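Long-range contact in cyclic UMP-AMP synthase (Rhodothermus marinus SG0.5JP17-172, PDB 6E0K), which joins UTP and ATP into the cyclic dinucleotide 3',3'-cUAMP, the second messenger of a CBASS antiphage defence system: residues 61-75 / 126-139. Sequence-based numbering, arbitrary orientation.
Sequences VDVVVQLNSVFMNNL and LPADVVVCIQYRKY
Val61 N donates to Pro127 O at 2.9 Å, and from there strands 61-68 and 127-138 run parallel as far as the bond from Gln135 N to Leu67 O. The chain turns a corner at Ser69 and Val70, then rejoins the same partner through Met72 N to Gln135 O and Arg137 N to Met72 O. Beside the corner, Asn68 OD1 takes two amide donors: Gln66 NE2 on a lone pair at 2.9 Å, and Gln135 NE2 from above the carbonyl plane at 2.8 Å; Gln66 OE1 is hydrogen-bonded to Tyr44 OH. Gln135 OE1, at the other branch of its amide, accepts from Arg137 NE at 2.8 Å, while Arg137 NH1 donates to Tyr139 OH. Both acceptors sit in the guanidinium plane, fixing its rotation so that it lies flat on the Phe71 ring, planes 5° apart. Asn74 closes the far end, with OD1 accepting from Tyr139 N and ND2 donating to Tyr139 O. At the other end, one water bridges the carboxylates, 2.7 Å from Asp62 OD1 and 2.6 Å from Asp129 OD2, whereas Asp129 OD1 forms a salt bridge with Lys120 NZ and a hydrogen bond with Thr118 OG1. With Asp60, these paired aspartates form the magnesium-binding carboxylate triad on the central sheet of the nucleotidyltransferase fold.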
loop_
_atom_site.group_PDB
_atom_site.type_symbol
_atom_site.label_atom_id
_atom_site.label_comp_id
_atom_site.label_asym_id
_atom_site.label_seq_id
_atom_site.Cartn_x
_atom_site.Cartn_y
_atom_site.Cartn_z
ATOM N N VAL A 61 7.693 -6.142 7.061
ATOM C CA VAL A 61 6.353 -6.632 6.755
ATOM C C VAL A 61 5.323 -5.653 7.301
ATOM O O VAL A 61 5.366 -5.289 8.483
ATOM C CB VAL A 61 6.137 -8.033 7.351
ATOM C CG1 VAL A 61 4.746 -8.543 7.008
ATOM C CG2 VAL A 61 7.202 -9.000 6.835
ATOM N N ASP A 62 4.375 -5.258 6.455
ATOM C CA ASP A 62 3.315 -4.331 6.854
ATOM C C ASP A 62 2.099 -5.118 7.336
ATOM O O ASP A 62 1.384 -5.733 6.533
ATOM C CB ASP A 62 2.944 -3.412 5.695
ATOM C CG ASP A 62 4.110 -2.566 5.231
ATOM O OD1 ASP A 62 4.756 -1.918 6.079
ATOM O OD2 ASP A 62 4.402 -2.574 4.016
ATOM N N VAL A 63 1.857 -5.092 8.648
ATOM C CA VAL A 63 0.803 -5.868 9.285
ATOM C C VAL A 63 -0.268 -4.914 9.787
ATOM O O VAL A 63 0.046 -3.861 10.347
ATOM C CB VAL A 63 1.364 -6.708 10.449
ATOM C CG1 VAL A 63 0.260 -7.544 11.106
ATOM C CG2 VAL A 63 2.518 -7.590 9.953
ATOM N N VAL A 64 -1.528 -5.290 9.597
ATOM C CA VAL A 64 -2.667 -4.529 10.105
ATOM C C VAL A 64 -3.329 -5.329 11.224
ATOM O O VAL A 64 -3.683 -6.496 11.033
ATOM C CB VAL A 64 -3.682 -4.235 8.989
ATOM C CG1 VAL A 64 -4.816 -3.380 9.546
ATOM C CG2 VAL A 64 -3.020 -3.521 7.820
ATOM N N VAL A 65 -3.504 -4.698 12.381
ATOM C CA VAL A 65 -4.206 -5.289 13.515
ATOM C C VAL A 65 -5.464 -4.452 13.714
ATOM O O VAL A 65 -5.387 -3.300 14.162
ATOM C CB VAL A 65 -3.312 -5.322 14.761
ATOM C CG1 VAL A 65 -4.093 -5.780 15.971
ATOM C CG2 VAL A 65 -2.148 -6.282 14.514
ATOM N N GLN A 66 -6.616 -4.996 13.329
ATOM C CA GLN A 66 -7.832 -4.202 13.155
ATOM C C GLN A 66 -8.939 -4.705 14.070
ATOM O O GLN A 66 -9.328 -5.878 14.006
ATOM C CB GLN A 66 -8.285 -4.237 11.693
ATOM C CG GLN A 66 -9.625 -3.533 11.476
ATOM C CD GLN A 66 -9.969 -3.383 10.007
ATOM O OE1 GLN A 66 -9.099 -3.074 9.184
ATOM N NE2 GLN A 66 -11.242 -3.572 9.667
ATOM N N LEU A 67 -9.461 -3.809 14.910
ATOM C CA LEU A 67 -10.588 -4.137 15.772
ATOM C C LEU A 67 -11.881 -3.972 14.989
ATOM O O LEU A 67 -12.103 -2.927 14.368
ATOM C CB LEU A 67 -10.592 -3.223 16.996
ATOM C CG LEU A 67 -11.679 -3.533 18.011
ATOM C CD1 LEU A 67 -11.400 -4.876 18.638
ATOM C CD2 LEU A 67 -11.774 -2.424 19.058
ATOM N N ASN A 68 -12.730 -5.003 15.006
ATOM C CA ASN A 68 -13.989 -4.983 14.267
ATOM C C ASN A 68 -15.224 -5.060 15.145
ATOM O O ASN A 68 -16.340 -5.048 14.614
ATOM C CB ASN A 68 -14.024 -6.133 13.255
ATOM C CG ASN A 68 -13.075 -5.915 12.112
ATOM O OD1 ASN A 68 -13.065 -4.839 11.519
ATOM N ND2 ASN A 68 -12.269 -6.925 11.792
ATOM N N SER A 69 -15.069 -5.131 16.463
ATOM C CA SER A 69 -16.245 -5.200 17.319
ATOM C C SER A 69 -16.914 -3.846 17.466
ATOM O O SER A 69 -18.073 -3.768 17.882
ATOM C CB SER A 69 -15.851 -5.747 18.686
ATOM O OG SER A 69 -14.889 -4.893 19.287
ATOM N N VAL A 70 -16.199 -2.777 17.150
ATOM C CA VAL A 70 -16.737 -1.429 17.144
ATOM C C VAL A 70 -16.184 -0.756 15.900
ATOM O O VAL A 70 -15.257 -1.260 15.260
ATOM C CB VAL A 70 -16.358 -0.647 18.412
ATOM C CG1 VAL A 70 -16.878 -1.371 19.660
ATOM C CG2 VAL A 70 -14.865 -0.480 18.497
ATOM N N PHE A 71 -16.768 0.386 15.550
ATOM C CA PHE A 71 -16.334 1.086 14.350
ATOM C C PHE A 71 -16.428 2.589 14.536
ATOM O O PHE A 71 -17.389 3.102 15.112
ATOM C CB PHE A 71 -17.138 0.672 13.110
ATOM C CG PHE A 71 -18.614 0.753 13.290
ATOM C CD1 PHE A 71 -19.314 1.902 12.949
ATOM C CD2 PHE A 71 -19.311 -0.331 13.813
ATOM C CE1 PHE A 71 -20.684 1.972 13.134
ATOM C CE2 PHE A 71 -20.681 -0.262 13.998
ATOM C CZ PHE A 71 -21.368 0.889 13.656
ATOM N N MET A 72 -15.426 3.288 14.024
ATOM C CA MET A 72 -15.518 4.723 13.845
ATOM C C MET A 72 -16.196 4.991 12.505
ATOM O O MET A 72 -16.362 4.090 11.680
ATOM C CB MET A 72 -14.122 5.329 13.991
ATOM C CG MET A 72 -13.517 4.868 15.347
ATOM S SD MET A 72 -11.954 5.624 15.800
ATOM C CE MET A 72 -12.308 7.347 15.472
ATOM N N ASN A 73 -16.643 6.220 12.298
ATOM C CA ASN A 73 -17.529 6.461 11.164
ATOM C C ASN A 73 -17.701 7.955 10.962
ATOM O O ASN A 73 -17.217 8.771 11.750
ATOM C CB ASN A 73 -18.883 5.800 11.398
ATOM C CG ASN A 73 -19.520 6.279 12.675
ATOM O OD1 ASN A 73 -20.032 7.386 12.720
ATOM N ND2 ASN A 73 -19.449 5.468 13.731
ATOM N N ASN A 74 -18.419 8.303 9.895
ATOM C CA ASN A 74 -18.743 9.682 9.559
ATOM C C ASN A 74 -20.210 10.015 9.797
ATOM O O ASN A 74 -20.714 10.987 9.225
ATOM C CB ASN A 74 -18.384 9.968 8.100
ATOM C CG ASN A 74 -19.197 9.132 7.129
ATOM O OD1 ASN A 74 -19.713 8.070 7.478
ATOM N ND2 ASN A 74 -19.333 9.624 5.903
ATOM N N LEU A 75 -20.901 9.236 10.621
ATOM C CA LEU A 75 -22.323 9.440 10.845
ATOM C C LEU A 75 -22.591 10.640 11.738
ATOM O O LEU A 75 -21.827 10.938 12.665
ATOM C CB LEU A 75 -22.935 8.203 11.505
ATOM C CG LEU A 75 -22.853 6.929 10.683
ATOM C CD1 LEU A 75 -23.178 5.743 11.593
ATOM C CD2 LEU A 75 -23.855 7.059 9.528
ATOM N N LEU A 126 10.850 -11.698 10.011
ATOM C CA LEU A 126 11.187 -10.338 9.620
ATOM C C LEU A 126 10.652 -9.319 10.616
ATOM O O LEU A 126 9.751 -9.613 11.408
ATOM C CB LEU A 126 10.615 -10.012 8.230
ATOM C CG LEU A 126 11.384 -10.694 7.104
ATOM C CD1 LEU A 126 10.534 -10.719 5.855
ATOM C CD2 LEU A 126 12.701 -9.980 6.845
ATOM N N PRO A 127 11.177 -8.099 10.590
ATOM C CA PRO A 127 10.563 -7.032 11.373
ATOM C C PRO A 127 9.187 -6.711 10.818
ATOM O O PRO A 127 8.954 -6.761 9.606
ATOM C CB PRO A 127 11.526 -5.850 11.196
ATOM C CG PRO A 127 12.795 -6.449 10.666
ATOM C CD PRO A 127 12.357 -7.627 9.849
ATOM N N ALA A 128 8.269 -6.398 11.724
ATOM C CA ALA A 128 6.902 -6.074 11.378
ATOM C C ALA A 128 6.621 -4.625 11.745
ATOM O O ALA A 128 7.022 -4.145 12.810
ATOM C CB ALA A 128 5.919 -7.006 12.092
ATOM N N ASP A 129 5.961 -3.924 10.840
ATOM C CA ASP A 129 5.465 -2.580 11.094
ATOM C C ASP A 129 3.959 -2.720 11.251
ATOM O O ASP A 129 3.256 -2.992 10.272
ATOM C CB ASP A 129 5.832 -1.647 9.943
ATOM C CG ASP A 129 5.644 -0.195 10.291
ATOM O OD1 ASP A 129 6.124 0.226 11.365
ATOM O OD2 ASP A 129 5.022 0.526 9.482
ATOM N N VAL A 130 3.472 -2.583 12.483
ATOM C CA VAL A 130 2.109 -2.972 12.841
ATOM C C VAL A 130 1.251 -1.724 12.959
ATOM O O VAL A 130 1.499 -0.873 13.818
ATOM C CB VAL A 130 2.081 -3.778 14.149
ATOM C CG1 VAL A 130 0.660 -4.173 14.490
ATOM C CG2 VAL A 130 2.951 -5.035 14.032
ATOM N N VAL A 131 0.235 -1.617 12.102
ATOM C CA VAL A 131 -0.744 -0.537 12.194
ATOM C C VAL A 131 -1.900 -1.021 13.062
ATOM O O VAL A 131 -2.591 -1.985 12.715
ATOM C CB VAL A 131 -1.239 -0.111 10.807
ATOM C CG1 VAL A 131 -2.373 0.900 10.958
ATOM C CG2 VAL A 131 -0.111 0.500 10.000
ATOM N N VAL A 132 -2.087 -0.371 14.207
ATOM C CA VAL A 132 -3.172 -0.689 15.125
ATOM C C VAL A 132 -4.337 0.225 14.782
ATOM O O VAL A 132 -4.196 1.452 14.809
ATOM C CB VAL A 132 -2.734 -0.500 16.583
ATOM C CG1 VAL A 132 -3.906 -0.742 17.509
ATOM C CG2 VAL A 132 -1.581 -1.435 16.913
ATOM N N CYS A 133 -5.485 -0.356 14.434
ATOM C CA CYS A 133 -6.565 0.465 13.893
ATOM C C CYS A 133 -7.916 -0.119 14.273
ATOM O O CYS A 133 -8.021 -1.254 14.726
ATOM C CB CYS A 133 -6.453 0.592 12.374
ATOM S SG CYS A 133 -6.459 -0.982 11.481
ATOM N N ILE A 134 -8.962 0.689 14.087
ATOM C CA ILE A 134 -10.338 0.259 14.289
ATOM C C ILE A 134 -11.069 0.385 12.958
ATOM O O ILE A 134 -10.771 1.265 12.143
ATOM C CB ILE A 134 -11.029 1.087 15.395
ATOM C CG1 ILE A 134 -10.367 0.824 16.748
ATOM C CG2 ILE A 134 -12.511 0.760 15.469
ATOM C CD1 ILE A 134 -11.030 1.568 17.871
ATOM N N GLN A 135 -12.000 -0.528 12.720
ATOM C CA GLN A 135 -12.823 -0.471 11.519
ATOM C C GLN A 135 -13.432 0.920 11.371
ATOM O O GLN A 135 -13.881 1.514 12.348
ATOM C CB GLN A 135 -13.929 -1.523 11.615
ATOM C CG GLN A 135 -14.827 -1.619 10.399
ATOM C CD GLN A 135 -15.973 -2.585 10.638
ATOM O OE1 GLN A 135 -17.139 -2.203 10.598
ATOM N NE2 GLN A 135 -15.640 -3.842 10.919
ATOM N N TYR A 136 -13.400 1.450 10.153
ATOM C CA TYR A 136 -14.005 2.736 9.828
ATOM C C TYR A 136 -15.082 2.500 8.780
ATOM O O TYR A 136 -14.841 1.801 7.793
ATOM C CB TYR A 136 -12.959 3.720 9.293
ATOM C CG TYR A 136 -13.538 5.086 9.002
ATOM C CD1 TYR A 136 -13.654 6.030 10.007
ATOM C CD2 TYR A 136 -13.980 5.422 7.725
ATOM C CE1 TYR A 136 -14.186 7.301 9.749
ATOM C CE2 TYR A 136 -14.511 6.667 7.461
ATOM C CZ TYR A 136 -14.612 7.604 8.471
ATOM O OH TYR A 136 -15.134 8.839 8.190
ATOM N N ARG A 137 -16.269 3.051 9.006
ATOM C CA ARG A 137 -17.366 2.940 8.054
ATOM C C ARG A 137 -17.662 4.315 7.479
ATOM O O ARG A 137 -18.053 5.231 8.213
ATOM C CB ARG A 137 -18.620 2.376 8.727
ATOM C CG ARG A 137 -18.448 0.948 9.233
ATOM C CD ARG A 137 -19.790 0.404 9.713
ATOM N NE ARG A 137 -19.658 -0.911 10.334
ATOM C CZ ARG A 137 -20.681 -1.610 10.812
ATOM N NH1 ARG A 137 -21.916 -1.127 10.740
ATOM N NH2 ARG A 137 -20.465 -2.801 11.367
ATOM N N LYS A 138 -17.513 4.446 6.162
ATOM C CA LYS A 138 -17.872 5.664 5.458
ATOM C C LYS A 138 -19.272 5.474 4.896
ATOM O O LYS A 138 -19.473 4.699 3.952
ATOM C CB LYS A 138 -16.862 5.973 4.355
ATOM C CG LYS A 138 -17.205 7.244 3.594
ATOM C CD LYS A 138 -16.063 7.672 2.679
ATOM C CE LYS A 138 -15.703 6.586 1.679
ATOM N NZ LYS A 138 -14.679 7.094 0.707
ATOM N N TYR A 139 -20.248 6.164 5.501
ATOM C CA TYR A 139 -21.646 6.073 5.131
ATOM C C TYR A 139 -22.030 7.214 4.205
ATOM O O TYR A 139 -21.467 8.311 4.290
ATOM C CB TYR A 139 -22.545 6.140 6.368
ATOM C CG TYR A 139 -22.647 4.863 7.174
ATOM C CD1 TYR A 139 -21.743 4.585 8.197
ATOM C CD2 TYR A 139 -23.690 3.971 6.956
ATOM C CE1 TYR A 139 -21.862 3.429 8.959
ATOM C CE2 TYR A 139 -23.804 2.804 7.703
ATOM C CZ TYR A 139 -22.898 2.555 8.711
ATOM O OH TYR A 139 -23.026 1.406 9.460
HETATM O O HOH W 1 3.272 -0.460 7.871
HETATM O O HOH W 2 -18.186 -3.872 13.251
#